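Local structure of Swi5-dependent recombination DNA repair protein 1 (Schizosaccharomyces pombe, 3VIQ) at residues M63-F77 with I88-F100. The protein works with Swi5 as a recombination activator in DNA recombination repair and meiotic chromosome segregation, this chain being its C-terminal domain. Numbering follows the deposited sequence.
Sequences MAERIRLAGGVTQSF and IQEVRTEFTMSMF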
loop_
_atom_site.group_PDB
_atom_site.type_symbol
_atom_site.label_atom_id
_atom_site.label_comp_id
_atom_site.label_asym_id
_atom_site.label_seq_id
_atom_site.Cartn_x
_atom_site.Cartn_y
_atom_site.Cartn_z
ATOM N N MET A 63 -9.474 24.943 -11.165
ATOM C CA MET A 63 -8.701 25.254 -9.940
ATOM C C MET A 63 -7.393 26.020 -10.240
ATOM O O MET A 63 -7.126 27.040 -9.610
ATOM C CB MET A 63 -8.403 23.979 -9.125
ATOM C CG MET A 63 -7.689 24.247 -7.816
ATOM S SD MET A 63 -7.445 22.769 -6.785
ATOM C CE MET A 63 -6.776 23.532 -5.282
ATOM N N ALA A 64 -6.606 25.527 -11.206
ATOM C CA ALA A 64 -5.366 26.191 -11.661
ATOM C C ALA A 64 -5.589 27.654 -12.098
ATOM O O ALA A 64 -4.748 28.519 -11.842
ATOM C CB ALA A 64 -4.719 25.402 -12.804
ATOM N N GLU A 65 -6.721 27.893 -12.757
ATOM C CA GLU A 65 -7.104 29.196 -13.256
ATOM C C GLU A 65 -7.580 30.094 -12.133
ATOM O O GLU A 65 -7.243 31.282 -12.125
ATOM C CB GLU A 65 -8.213 29.064 -14.305
ATOM C CG GLU A 65 -8.762 30.388 -14.829
ATOM C CD GLU A 65 -7.746 31.191 -15.634
ATOM O OE1 GLU A 65 -6.563 30.791 -15.711
ATOM O OE2 GLU A 65 -8.135 32.242 -16.199
ATOM N N ARG A 66 -8.366 29.561 -11.194
ATOM C CA ARG A 66 -8.772 30.387 -10.061
ATOM C C ARG A 66 -7.530 30.821 -9.304
ATOM O O ARG A 66 -7.340 32.005 -9.055
ATOM C CB ARG A 66 -9.712 29.668 -9.119
ATOM C CG ARG A 66 -11.175 29.691 -9.566
ATOM C CD ARG A 66 -12.056 28.954 -8.570
ATOM N NE ARG A 66 -11.495 27.651 -8.165
ATOM C CZ ARG A 66 -11.890 26.457 -8.628
ATOM N NH1 ARG A 66 -12.865 26.365 -9.547
ATOM N NH2 ARG A 66 -11.311 25.343 -8.168
ATOM N N ILE A 67 -6.683 29.860 -8.955
ATOM C CA ILE A 67 -5.465 30.175 -8.241
ATOM C C ILE A 67 -4.666 31.288 -8.966
ATOM O O ILE A 67 -4.275 32.274 -8.330
ATOM C CB ILE A 67 -4.610 28.913 -7.995
ATOM C CG1 ILE A 67 -5.199 28.101 -6.823
ATOM C CG2 ILE A 67 -3.147 29.280 -7.707
ATOM C CD1 ILE A 67 -4.474 26.749 -6.545
ATOM N N ARG A 68 -4.485 31.142 -10.285
ATOM C CA ARG A 68 -3.700 32.075 -11.095
ATOM C C ARG A 68 -4.262 33.513 -11.005
ATOM O O ARG A 68 -3.496 34.467 -10.906
ATOM C CB ARG A 68 -3.620 31.593 -12.554
ATOM C CG ARG A 68 -2.445 32.188 -13.344
ATOM C CD ARG A 68 -2.505 31.916 -14.867
ATOM N NE ARG A 68 -3.780 32.321 -15.461
ATOM C CZ ARG A 68 -4.087 33.550 -15.888
ATOM N NH1 ARG A 68 -3.215 34.548 -15.810
ATOM N NH2 ARG A 68 -5.289 33.781 -16.400
ATOM N N LEU A 69 -5.592 33.648 -11.004
ATOM C CA LEU A 69 -6.277 34.934 -10.809
ATOM C C LEU A 69 -6.375 35.359 -9.323
ATOM O O LEU A 69 -7.320 36.050 -8.929
ATOM C CB LEU A 69 -7.684 34.893 -11.409
ATOM C CG LEU A 69 -7.870 34.869 -12.925
ATOM C CD1 LEU A 69 -6.704 34.182 -13.641
ATOM C CD2 LEU A 69 -9.207 34.187 -13.240
ATOM N N ALA A 70 -5.416 34.946 -8.502
ATOM C CA ALA A 70 -5.208 35.571 -7.191
ATOM C C ALA A 70 -3.761 35.373 -6.715
ATOM O O ALA A 70 -3.488 35.051 -5.559
ATOM C CB ALA A 70 -6.215 35.065 -6.180
ATOM N N GLY A 71 -2.832 35.570 -7.645
ATOM C CA GLY A 71 -1.406 35.565 -7.343
ATOM C C GLY A 71 -0.708 34.264 -7.668
ATOM O O GLY A 71 0.523 34.203 -7.691
ATOM N N GLY A 72 -1.478 33.214 -7.924
ATOM C CA GLY A 72 -0.890 31.904 -8.127
ATOM C C GLY A 72 -0.425 31.343 -6.800
ATOM O O GLY A 72 -0.982 31.698 -5.735
ATOM N N VAL A 73 0.605 30.496 -6.889
ATOM C CA VAL A 73 1.195 29.805 -5.759
ATOM C C VAL A 73 2.403 30.558 -5.182
ATOM O O VAL A 73 3.341 30.832 -5.911
ATOM C CB VAL A 73 1.728 28.389 -6.194
ATOM C CG1 VAL A 73 2.495 27.723 -5.057
ATOM C CG2 VAL A 73 0.590 27.461 -6.720
ATOM N N THR A 74 2.402 30.833 -3.875
ATOM C CA THR A 74 3.585 31.355 -3.176
ATOM C C THR A 74 4.476 30.269 -2.530
ATOM O O THR A 74 4.017 29.508 -1.670
ATOM C CB THR A 74 3.166 32.367 -2.071
ATOM O OG1 THR A 74 2.666 33.573 -2.674
ATOM C CG2 THR A 74 4.353 32.724 -1.173
ATOM N N GLN A 75 5.747 30.215 -2.926
ATOM C CA GLN A 75 6.744 29.360 -2.275
ATOM C C GLN A 75 7.552 30.210 -1.322
ATOM O O GLN A 75 8.029 31.287 -1.704
ATOM C CB GLN A 75 7.680 28.741 -3.308
ATOM C CG GLN A 75 7.033 27.689 -4.156
ATOM C CD GLN A 75 7.873 27.244 -5.348
ATOM O OE1 GLN A 75 8.764 27.957 -5.812
ATOM N NE2 GLN A 75 7.553 26.063 -5.877
ATOM N N SER A 76 7.715 29.739 -0.089
ATOM C CA SER A 76 8.341 30.534 0.965
ATOM C C SER A 76 9.436 29.772 1.735
ATOM O O SER A 76 9.293 28.587 2.003
ATOM C CB SER A 76 7.271 31.008 1.952
ATOM O OG SER A 76 6.546 32.123 1.456
ATOM N N PHE A 77 10.524 30.460 2.088
ATOM C CA PHE A 77 11.507 29.941 3.046
ATOM C C PHE A 77 12.213 31.076 3.730
ATOM O O PHE A 77 12.218 32.200 3.245
ATOM C CB PHE A 77 12.536 29.011 2.391
ATOM C CG PHE A 77 13.245 29.612 1.201
ATOM C CD1 PHE A 77 14.445 30.286 1.352
ATOM C CD2 PHE A 77 12.709 29.507 -0.058
ATOM C CE1 PHE A 77 15.085 30.830 0.263
ATOM C CE2 PHE A 77 13.348 30.075 -1.147
ATOM C CZ PHE A 77 14.537 30.716 -0.980
ATOM N N ILE A 88 11.874 36.158 5.274
ATOM C CA ILE A 88 11.334 35.006 4.549
ATOM C C ILE A 88 11.418 35.370 3.063
ATOM O O ILE A 88 11.123 36.502 2.685
ATOM C CB ILE A 88 9.869 34.733 4.961
ATOM C CG1 ILE A 88 9.783 34.472 6.477
ATOM C CG2 ILE A 88 9.276 33.548 4.203
ATOM C CD1 ILE A 88 9.784 35.745 7.336
ATOM N N GLN A 89 11.872 34.434 2.247
ATOM C CA GLN A 89 12.096 34.664 0.833
ATOM C C GLN A 89 10.900 34.075 0.143
ATOM O O GLN A 89 10.560 32.911 0.390
ATOM C CB GLN A 89 13.375 33.958 0.356
ATOM C CG GLN A 89 13.733 34.169 -1.111
ATOM C CD GLN A 89 14.207 35.579 -1.394
ATOM O OE1 GLN A 89 15.257 36.011 -0.914
ATOM N NE2 GLN A 89 13.428 36.311 -2.153
ATOM N N GLU A 90 10.260 34.870 -0.705
ATOM C CA GLU A 90 9.034 34.457 -1.383
ATOM C C GLU A 90 9.234 34.435 -2.904
ATOM O O GLU A 90 10.255 34.881 -3.435
ATOM C CB GLU A 90 7.847 35.351 -0.972
ATOM C CG GLU A 90 7.102 34.853 0.268
ATOM C CD GLU A 90 6.233 35.909 0.992
ATOM O OE1 GLU A 90 5.870 36.922 0.362
ATOM O OE2 GLU A 90 5.917 35.716 2.206
ATOM N N VAL A 91 8.246 33.895 -3.594
ATOM C CA VAL A 91 8.304 33.713 -5.035
ATOM C C VAL A 91 6.877 33.418 -5.443
ATOM O O VAL A 91 6.036 33.149 -4.588
ATOM C CB VAL A 91 9.258 32.533 -5.398
ATOM C CG1 VAL A 91 8.703 31.668 -6.535
ATOM C CG2 VAL A 91 10.645 33.055 -5.725
ATOM N N ARG A 92 6.580 33.520 -6.728
ATOM C CA ARG A 92 5.306 33.042 -7.206
ATOM C C ARG A 92 5.526 32.161 -8.430
ATOM O O ARG A 92 6.509 32.320 -9.155
ATOM C CB ARG A 92 4.341 34.208 -7.398
ATOM C CG ARG A 92 4.082 34.868 -6.050
ATOM C CD ARG A 92 2.933 35.836 -5.986
ATOM N NE ARG A 92 2.401 35.805 -4.630
ATOM C CZ ARG A 92 1.378 36.526 -4.192
ATOM N NH1 ARG A 92 0.750 37.371 -4.996
ATOM N NH2 ARG A 92 0.984 36.389 -2.932
ATOM N N THR A 93 4.642 31.168 -8.589
ATOM C CA THR A 93 4.742 30.135 -9.650
ATOM C C THR A 93 3.368 29.540 -9.891
ATOM O O THR A 93 2.456 29.690 -9.061
ATOM C CB THR A 93 5.701 28.979 -9.276
ATOM O OG1 THR A 93 7.008 29.502 -9.054
ATOM C CG2 THR A 93 5.793 27.948 -10.381
ATOM N N GLU A 94 3.218 28.873 -11.030
ATOM C CA GLU A 94 1.934 28.290 -11.401
ATOM C C GLU A 94 1.599 27.020 -10.598
ATOM O O GLU A 94 2.482 26.258 -10.172
ATOM C CB GLU A 94 1.871 28.000 -12.908
ATOM C CG GLU A 94 2.972 27.063 -13.426
ATOM C CD GLU A 94 2.641 26.425 -14.773
ATOM O OE1 GLU A 94 1.884 27.030 -15.562
ATOM O OE2 GLU A 94 3.152 25.314 -15.042
ATOM N N PHE A 95 0.300 26.830 -10.405
ATOM C CA PHE A 95 -0.248 25.637 -9.806
ATOM C C PHE A 95 -0.151 24.468 -10.793
ATOM O O PHE A 95 -0.700 24.521 -11.890
ATOM C CB PHE A 95 -1.701 25.898 -9.447
ATOM C CG PHE A 95 -2.307 24.863 -8.593
ATOM C CD1 PHE A 95 -1.863 24.679 -7.288
ATOM C CD2 PHE A 95 -3.376 24.107 -9.055
ATOM C CE1 PHE A 95 -2.457 23.745 -6.468
ATOM C CE2 PHE A 95 -3.968 23.162 -8.251
ATOM C CZ PHE A 95 -3.507 22.974 -6.946
ATOM N N THR A 96 0.570 23.424 -10.401
ATOM C CA THR A 96 0.791 22.271 -11.266
ATOM C C THR A 96 -0.131 21.098 -10.852
ATOM O O THR A 96 -0.735 21.109 -9.767
ATOM C CB THR A 96 2.269 21.845 -11.229
ATOM O OG1 THR A 96 2.610 21.441 -9.897
ATOM C CG2 THR A 96 3.201 23.006 -11.661
ATOM N N MET A 97 -0.250 20.111 -11.733
ATOM C CA MET A 97 -1.041 18.912 -11.438
ATOM C C MET A 97 -0.476 18.224 -10.203
ATOM O O MET A 97 -1.223 17.653 -9.425
ATOM C CB MET A 97 -1.082 17.933 -12.630
ATOM C CG MET A 97 -1.888 16.618 -12.378
ATOM S SD MET A 97 -3.608 16.827 -11.811
ATOM C CE MET A 97 -4.448 17.048 -13.373
ATOM N N SER A 98 0.837 18.314 -10.017
ATOM C CA SER A 98 1.507 17.584 -8.951
ATOM C C SER A 98 1.229 18.210 -7.599
ATOM O O SER A 98 1.132 17.516 -6.607
ATOM C CB SER A 98 3.009 17.523 -9.242
ATOM O OG SER A 98 3.215 16.960 -10.536
ATOM N N MET A 99 1.118 19.535 -7.565
ATOM C CA MET A 99 0.681 20.231 -6.350
ATOM C C MET A 99 -0.765 19.844 -6.056
ATOM O O MET A 99 -1.147 19.622 -4.900
ATOM C CB MET A 99 0.787 21.742 -6.522
ATOM C CG MET A 99 2.219 22.273 -6.567
ATOM S SD MET A 99 2.209 23.930 -7.275
ATOM C CE MET A 99 3.971 24.282 -7.484
ATOM N N PHE A 100 -1.556 19.780 -7.120
ATOM C CA PHE A 100 -2.930 19.341 -7.006
ATOM C C PHE A 100 -2.984 17.961 -6.411
ATOM O O PHE A 100 -3.667 17.738 -5.426
ATOM C CB PHE A 100 -3.625 19.364 -8.367
ATOM C CG PHE A 100 -4.978 18.778 -8.338
ATOM C CD1 PHE A 100 -6.059 19.559 -7.985
ATOM C CD2 PHE A 100 -5.173 17.428 -8.627
ATOM C CE1 PHE A 100 -7.323 19.018 -7.938
ATOM C CE2 PHE A 100 -6.404 16.891 -8.578
ATOM C CZ PHE A 100 -7.497 17.677 -8.232
#
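Ile67 sets its CD1 methyl almost squarely over one face of the Phe95 ring, 3.5 Å from CD1 to the centroid and 13° off the ring normal, a CH-pi contact. Val73 CG2 meets the same ring at its edge, in plane, 3.8 Å from Phe95 CD1. On the helical side, Met63 swings CG away from its backbone N (chi1 -176°) and runs extended, which carries CE to 3.7 Å from Phe95 CZ and SD to the edge of the Phe100 ring, 3.7 Å from Phe100 CD1. That sulfur thus makes Met-aromatic contacts with both rings, oblique to Phe95. Met99 SD, from helix 97-103, touches Val73 CG2 and joins the same cluster.

Backbone bonds in both directions pair Val73 with Thr93; farther out, Phe77 N donates to Gln89 O at 3.0 Å. On the face carrying Thr74, one of two modelled Arg92 conformers tentatively places NE 3.0 Å from Thr74 OG1, as a donor to it. Gln89 lies alongside Phe77 on the other face, its CB over the ring.

The contact builds the antiparallel beta hairpin 73-78/88-93, while Phe95, in the link from strand 88-93 to helix 97-103, packs against the last turns of helix 38-68. Helix 97-103 follows, with Phe100 reaching Ala56, Leu59 and Phe60 of helix 38-68 and Met60 of the Swi5 chain.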